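Local coordinates for kelch domain-containing protein (Colletotrichum graminicola M1.001, PDB 5C86) that probably oxidises alcohols to aldehydes at a copper site, as a fungal alcohol oxidase of the galactose oxidase and glyoxal oxidase family, at residues M9-L21 with N27-W39. Residues are numbered along the deposited sequence; the frame is centred on the assembly and turned at random. Where two conformers were deposited one is given.
Sequences MVKFPVVPVAVAL and NLLVWSSGWPNRW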
loop_
_atom_site.group_PDB
_atom_site.type_symbol
_atom_site.label_atom_id
_atom_site.label_comp_id
_atom_site.label_asym_id
_atom_site.label_seq_id
_atom_site.Cartn_x
_atom_site.Cartn_y
_atom_site.Cartn_z
ATOM N N MET A 9 -7.444 19.260 9.703
ATOM C CA MET A 9 -7.658 17.973 10.338
ATOM C C MET A 9 -9.042 17.461 9.961
ATOM O O MET A 9 -10.016 18.216 10.004
ATOM C CB MET A 9 -7.537 18.023 11.888
ATOM C CG MET A 9 -6.154 18.313 12.507
ATOM S SD MET A 9 -4.867 17.032 12.671
ATOM C CE MET A 9 -5.689 15.568 12.219
ATOM N N VAL A 10 -9.095 16.176 9.611
ATOM C CA VAL A 10 -10.239 15.424 9.181
ATOM C C VAL A 10 -10.469 14.434 10.324
ATOM O O VAL A 10 -9.532 13.775 10.778
ATOM C CB VAL A 10 -9.892 14.719 7.861
ATOM C CG1 VAL A 10 -10.803 13.546 7.506
ATOM C CG2 VAL A 10 -9.890 15.788 6.765
ATOM N N LYS A 11 -11.700 14.292 10.763
ATOM C CA LYS A 11 -11.984 13.433 11.911
ATOM C C LYS A 11 -12.987 12.377 11.570
ATOM O O LYS A 11 -14.087 12.640 11.089
ATOM C CB LYS A 11 -12.521 14.316 13.050
ATOM C CG LYS A 11 -11.892 14.018 14.412
ATOM C CD LYS A 11 -12.890 14.310 15.544
ATOM C CE LYS A 11 -13.414 15.741 15.479
ATOM N NZ LYS A 11 -14.660 15.908 16.287
ATOM N N PHE A 12 -12.642 11.122 11.762
ATOM C CA PHE A 12 -13.504 10.080 11.470
ATOM C C PHE A 12 -14.225 9.582 12.767
ATOM O O PHE A 12 -13.651 9.655 13.823
ATOM C CB PHE A 12 -12.727 8.854 10.882
ATOM C CG PHE A 12 -12.332 9.037 9.422
ATOM C CD1 PHE A 12 -13.210 8.721 8.381
ATOM C CD2 PHE A 12 -11.052 9.440 9.125
ATOM C CE1 PHE A 12 -12.849 8.920 7.054
ATOM C CE2 PHE A 12 -10.672 9.619 7.791
ATOM C CZ PHE A 12 -11.566 9.346 6.774
ATOM N N PRO A 13 -15.356 8.936 12.600
ATOM C CA PRO A 13 -16.053 8.398 13.791
ATOM C C PRO A 13 -15.452 7.052 14.209
ATOM O O PRO A 13 -15.922 6.483 15.221
ATOM C CB PRO A 13 -17.463 8.194 13.275
ATOM C CG PRO A 13 -17.273 7.805 11.820
ATOM C CD PRO A 13 -16.157 8.715 11.377
ATOM N N VAL A 14 -14.448 6.501 13.460
ATOM C CA VAL A 14 -13.769 5.212 13.872
ATOM C C VAL A 14 -12.261 5.481 13.685
ATOM O O VAL A 14 -11.865 6.408 12.932
ATOM C CB VAL A 14 -14.137 3.975 13.084
ATOM C CG1 VAL A 14 -15.641 3.723 13.049
ATOM C CG2 VAL A 14 -13.680 4.042 11.601
ATOM N N VAL A 15 -11.363 4.800 14.425
ATOM C CA VAL A 15 -9.955 5.045 14.247
ATOM C C VAL A 15 -9.607 4.367 12.879
ATOM O O VAL A 15 -9.895 3.197 12.628
ATOM C CB VAL A 15 -9.108 4.413 15.360
ATOM C CG1 VAL A 15 -7.650 4.705 15.153
ATOM C CG2 VAL A 15 -9.574 4.954 16.752
ATOM N N PRO A 16 -8.959 5.186 11.988
ATOM C CA PRO A 16 -8.719 4.701 10.609
ATOM C C PRO A 16 -7.449 3.857 10.547
ATOM O O PRO A 16 -6.386 4.322 10.069
ATOM C CB PRO A 16 -8.663 5.972 9.801
ATOM C CG PRO A 16 -8.171 6.992 10.729
ATOM C CD PRO A 16 -8.741 6.622 12.125
ATOM N N VAL A 17 -7.577 2.651 11.068
ATOM C CA VAL A 17 -6.477 1.732 11.202
ATOM C C VAL A 17 -6.197 1.007 9.856
ATOM O O VAL A 17 -5.094 0.465 9.650
ATOM C CB VAL A 17 -6.764 0.719 12.345
ATOM C CG1 VAL A 17 -5.743 -0.388 12.433
ATOM C CG2 VAL A 17 -6.848 1.534 13.651
ATOM N N ALA A 18 -7.190 0.926 9.032
ATOM C CA ALA A 18 -7.088 0.340 7.699
ATOM C C ALA A 18 -7.749 1.358 6.806
ATOM O O ALA A 18 -8.840 1.883 7.121
ATOM C CB ALA A 18 -7.732 -0.990 7.626
ATOM N N VAL A 19 -7.172 1.597 5.614
ATOM C CA VAL A 19 -7.732 2.539 4.666
ATOM C C VAL A 19 -7.583 2.021 3.257
ATOM O O VAL A 19 -6.629 1.271 2.985
ATOM C CB VAL A 19 -7.145 3.926 4.742
ATOM C CG1 VAL A 19 -7.280 4.527 6.151
ATOM C CG2 VAL A 19 -5.679 3.977 4.316
ATOM N N ALA A 20 -8.511 2.416 2.376
ATOM C CA ALA A 20 -8.477 1.973 0.965
ATOM C C ALA A 20 -8.939 3.092 0.100
ATOM O O ALA A 20 -9.899 3.810 0.467
ATOM C CB ALA A 20 -9.349 0.795 0.718
ATOM N N LEU A 21 -8.306 3.269 -1.051
ATOM C CA LEU A 21 -8.778 4.286 -2.015
ATOM C C LEU A 21 -9.789 3.620 -2.891
ATOM O O LEU A 21 -9.555 2.560 -3.442
ATOM C CB LEU A 21 -7.606 4.821 -2.856
ATOM C CG LEU A 21 -8.008 5.920 -3.820
ATOM C CD1 LEU A 21 -8.245 7.167 -3.081
ATOM C CD2 LEU A 21 -6.889 6.153 -4.786
ATOM N N ASN A 27 -12.751 8.274 -3.366
ATOM C CA ASN A 27 -13.082 8.493 -1.977
ATOM C C ASN A 27 -12.147 7.618 -1.091
ATOM O O ASN A 27 -11.600 6.620 -1.524
ATOM C CB ASN A 27 -14.588 8.250 -1.825
ATOM C CG ASN A 27 -15.391 9.319 -2.547
ATOM O OD1 ASN A 27 -14.963 10.468 -2.619
ATOM N ND2 ASN A 27 -16.601 8.963 -2.958
ATOM N N LEU A 28 -12.074 7.980 0.160
ATOM C CA LEU A 28 -11.224 7.207 1.126
ATOM C C LEU A 28 -12.131 6.428 2.090
ATOM O O LEU A 28 -12.879 7.033 2.898
ATOM C CB LEU A 28 -10.383 8.155 1.912
ATOM C CG LEU A 28 -9.294 7.516 2.825
ATOM C CD1 LEU A 28 -8.172 6.820 2.003
ATOM C CD2 LEU A 28 -8.780 8.598 3.737
ATOM N N LEU A 29 -12.019 5.150 1.977
ATOM C CA LEU A 29 -12.743 4.202 2.866
ATOM C C LEU A 29 -11.848 3.789 4.020
ATOM O O LEU A 29 -10.712 3.362 3.785
ATOM C CB LEU A 29 -13.215 2.950 2.148
ATOM C CG LEU A 29 -14.048 1.868 2.867
ATOM C CD1 LEU A 29 -15.379 2.432 3.274
ATOM C CD2 LEU A 29 -14.259 0.730 1.939
ATOM N N VAL A 30 -12.336 3.934 5.244
ATOM C CA VAL A 30 -11.571 3.559 6.425
ATOM C C VAL A 30 -12.341 2.525 7.262
ATOM O O VAL A 30 -13.595 2.545 7.272
ATOM C CB VAL A 30 -11.151 4.756 7.246
ATOM C CG1 VAL A 30 -10.652 5.887 6.371
ATOM C CG2 VAL A 30 -12.285 5.259 8.171
ATOM N N TRP A 31 -11.615 1.704 8.000
ATOM C CA TRP A 31 -12.298 0.819 8.951
ATOM C C TRP A 31 -11.422 0.523 10.144
ATOM O O TRP A 31 -10.212 0.639 10.120
ATOM C CB TRP A 31 -12.788 -0.462 8.342
ATOM C CG TRP A 31 -11.797 -1.509 7.888
ATOM C CD1 TRP A 31 -11.304 -2.515 8.645
ATOM C CD2 TRP A 31 -11.220 -1.666 6.579
ATOM N NE1 TRP A 31 -10.507 -3.330 7.919
ATOM C CE2 TRP A 31 -10.415 -2.809 6.642
ATOM C CE3 TRP A 31 -11.301 -0.943 5.376
ATOM C CZ2 TRP A 31 -9.676 -3.303 5.550
ATOM C CZ3 TRP A 31 -10.559 -1.426 4.258
ATOM C CH2 TRP A 31 -9.790 -2.615 4.359
ATOM N N SER A 32 -12.069 0.138 11.267
ATOM C CA SER A 32 -11.384 -0.186 12.556
ATOM C C SER A 32 -11.526 -1.658 12.795
ATOM O O SER A 32 -10.597 -2.447 12.600
ATOM C CB SER A 32 -11.932 0.668 13.676
ATOM O OG SER A 32 -13.400 0.616 13.727
ATOM N N SER A 33 -12.723 -2.100 13.238
ATOM C CA SER A 33 -12.980 -3.437 13.759
ATOM C C SER A 33 -14.499 -3.492 14.034
ATOM O O SER A 33 -15.237 -2.569 13.627
ATOM C CB SER A 33 -12.260 -3.644 15.087
ATOM O OG SER A 33 -12.694 -2.696 16.008
ATOM N N GLY A 34 -14.865 -4.464 14.870
ATOM C CA GLY A 34 -16.257 -4.488 15.433
ATOM C C GLY A 34 -16.589 -3.445 16.428
ATOM O O GLY A 34 -17.751 -3.425 16.895
ATOM N N TRP A 35 -15.679 -2.588 16.754
ATOM C CA TRP A 35 -15.932 -1.360 17.504
ATOM C C TRP A 35 -15.288 -0.176 16.836
ATOM O O TRP A 35 -14.288 -0.299 16.104
ATOM C CB TRP A 35 -15.358 -1.431 18.911
ATOM C CG TRP A 35 -15.925 -2.587 19.741
ATOM C CD1 TRP A 35 -16.955 -2.493 20.676
ATOM C CD2 TRP A 35 -15.488 -3.953 19.751
ATOM N NE1 TRP A 35 -17.197 -3.743 21.197
ATOM C CE2 TRP A 35 -16.311 -4.658 20.659
ATOM C CE3 TRP A 35 -14.520 -4.681 19.039
ATOM C CZ2 TRP A 35 -16.160 -6.059 20.878
ATOM C CZ3 TRP A 35 -14.336 -6.053 19.274
ATOM C CH2 TRP A 35 -15.161 -6.736 20.225
ATOM N N PRO A 36 -15.716 1.028 17.165
ATOM C CA PRO A 36 -15.050 2.246 16.633
ATOM C C PRO A 36 -13.671 2.576 17.224
ATOM O O PRO A 36 -12.845 3.332 16.658
ATOM C CB PRO A 36 -16.056 3.374 17.014
ATOM C CG PRO A 36 -16.911 2.704 18.093
ATOM C CD PRO A 36 -17.049 1.296 17.726
ATOM N N ASN A 37 -13.453 2.121 18.473
ATOM C CA ASN A 37 -12.405 2.586 19.310
ATOM C C ASN A 37 -11.611 1.471 20.074
ATOM O O ASN A 37 -10.804 1.801 20.931
ATOM C CB ASN A 37 -12.993 3.547 20.340
ATOM C CG ASN A 37 -14.062 2.868 21.215
ATOM O OD1 ASN A 37 -14.423 1.709 21.046
ATOM N ND2 ASN A 37 -14.646 3.657 22.065
ATOM N N ARG A 38 -11.796 0.209 19.782
ATOM C CA ARG A 38 -11.006 -0.788 20.492
ATOM C C ARG A 38 -11.236 -2.001 19.626
ATOM O O ARG A 38 -11.833 -1.841 18.639
ATOM C CB ARG A 38 -11.529 -0.915 21.943
ATOM C CG ARG A 38 -13.016 -1.222 21.978
ATOM C CD ARG A 38 -13.565 -0.817 23.338
ATOM N NE ARG A 38 -14.875 -1.347 23.697
ATOM C CZ ARG A 38 -15.997 -0.646 23.590
ATOM N NH1 ARG A 38 -15.920 0.552 23.058
ATOM N NH2 ARG A 38 -17.186 -1.152 23.973
ATOM N N TRP A 39 -10.694 -3.167 19.980
ATOM C CA TRP A 39 -10.619 -4.427 19.266
ATOM C C TRP A 39 -10.447 -5.556 20.256
ATOM O O TRP A 39 -10.051 -5.261 21.418
ATOM C CB TRP A 39 -9.413 -4.472 18.237
ATOM C CG TRP A 39 -8.141 -4.296 18.995
ATOM C CD1 TRP A 39 -7.593 -3.130 19.328
ATOM C CD2 TRP A 39 -7.285 -5.329 19.507
ATOM N NE1 TRP A 39 -6.435 -3.333 20.074
ATOM C CE2 TRP A 39 -6.242 -4.675 20.218
ATOM C CE3 TRP A 39 -7.312 -6.711 19.475
ATOM C CZ2 TRP A 39 -5.215 -5.380 20.871
ATOM C CZ3 TRP A 39 -6.293 -7.426 20.142
ATOM C CH2 TRP A 39 -5.273 -6.713 20.854
#
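With chi1 at 69°, the indole of Trp31 is folded back between its own backbone N and carbonyl carbon and turns one face to Ala18, whose CB stands over the centre of that face, 3.4 Å from Trp31 CE2. Ala20 CB meets the edge of the same indole, and Trp31 NE1 donates to the carbonyl of Met71, fixing the ring's rotation. On the opposite face of the sheet, Val30 (chi1 -43°) sets CG1 anti to its carbonyl carbon and CG2 between N and C, and both methyls face the same side of the Phe12 ring. Val30 CG2 makes a CH-pi contact 3.9 Å from the Phe12 ring centroid, 24° off the ring normal and over the CD1 side, while Val30 CG1 lies over the CZ side, 3.6 Å from Phe12 CZ. Val30 CG1 also touches Val19 CG1, and Pro16 CB packs on Val30 CB.

Strands 18-21 and 28-31 form an antiparallel beta hairpin; its Ala18-Trp31 and Ala20-Leu29 pairs are hydrogen-bonded, with Trp31 N to Ala18 O at 2.9 Å and Ala20 N to Leu29 O at 2.8 Å. Followed by strands 47-52 and 63-66, the hairpin makes up a four-stranded blade of the kelch beta-propeller, with 18-21 at the blade's edge. The other side of strand 18-21 pairs antiparallel with strand 412-422 of the C-terminal E-set domain. Val17, in the loop just ahead of strand 18-21, has its side chain about 4 Å from those of His335 and His423, two copper ligands, although this model holds no copper.

Beyond the strands, Pro16 centres an inverse gamma turn, and Val15 N donates to Pro36 O at 3.1 Å in the carbonyl plane. Val14 packs against Ser32 and Pro36, its CB 3.5 Å from Ser32 OG and its CG1 against Pro36 CB; the Ser32 hydroxyl donates to Trp35 O, one residue before Pro36.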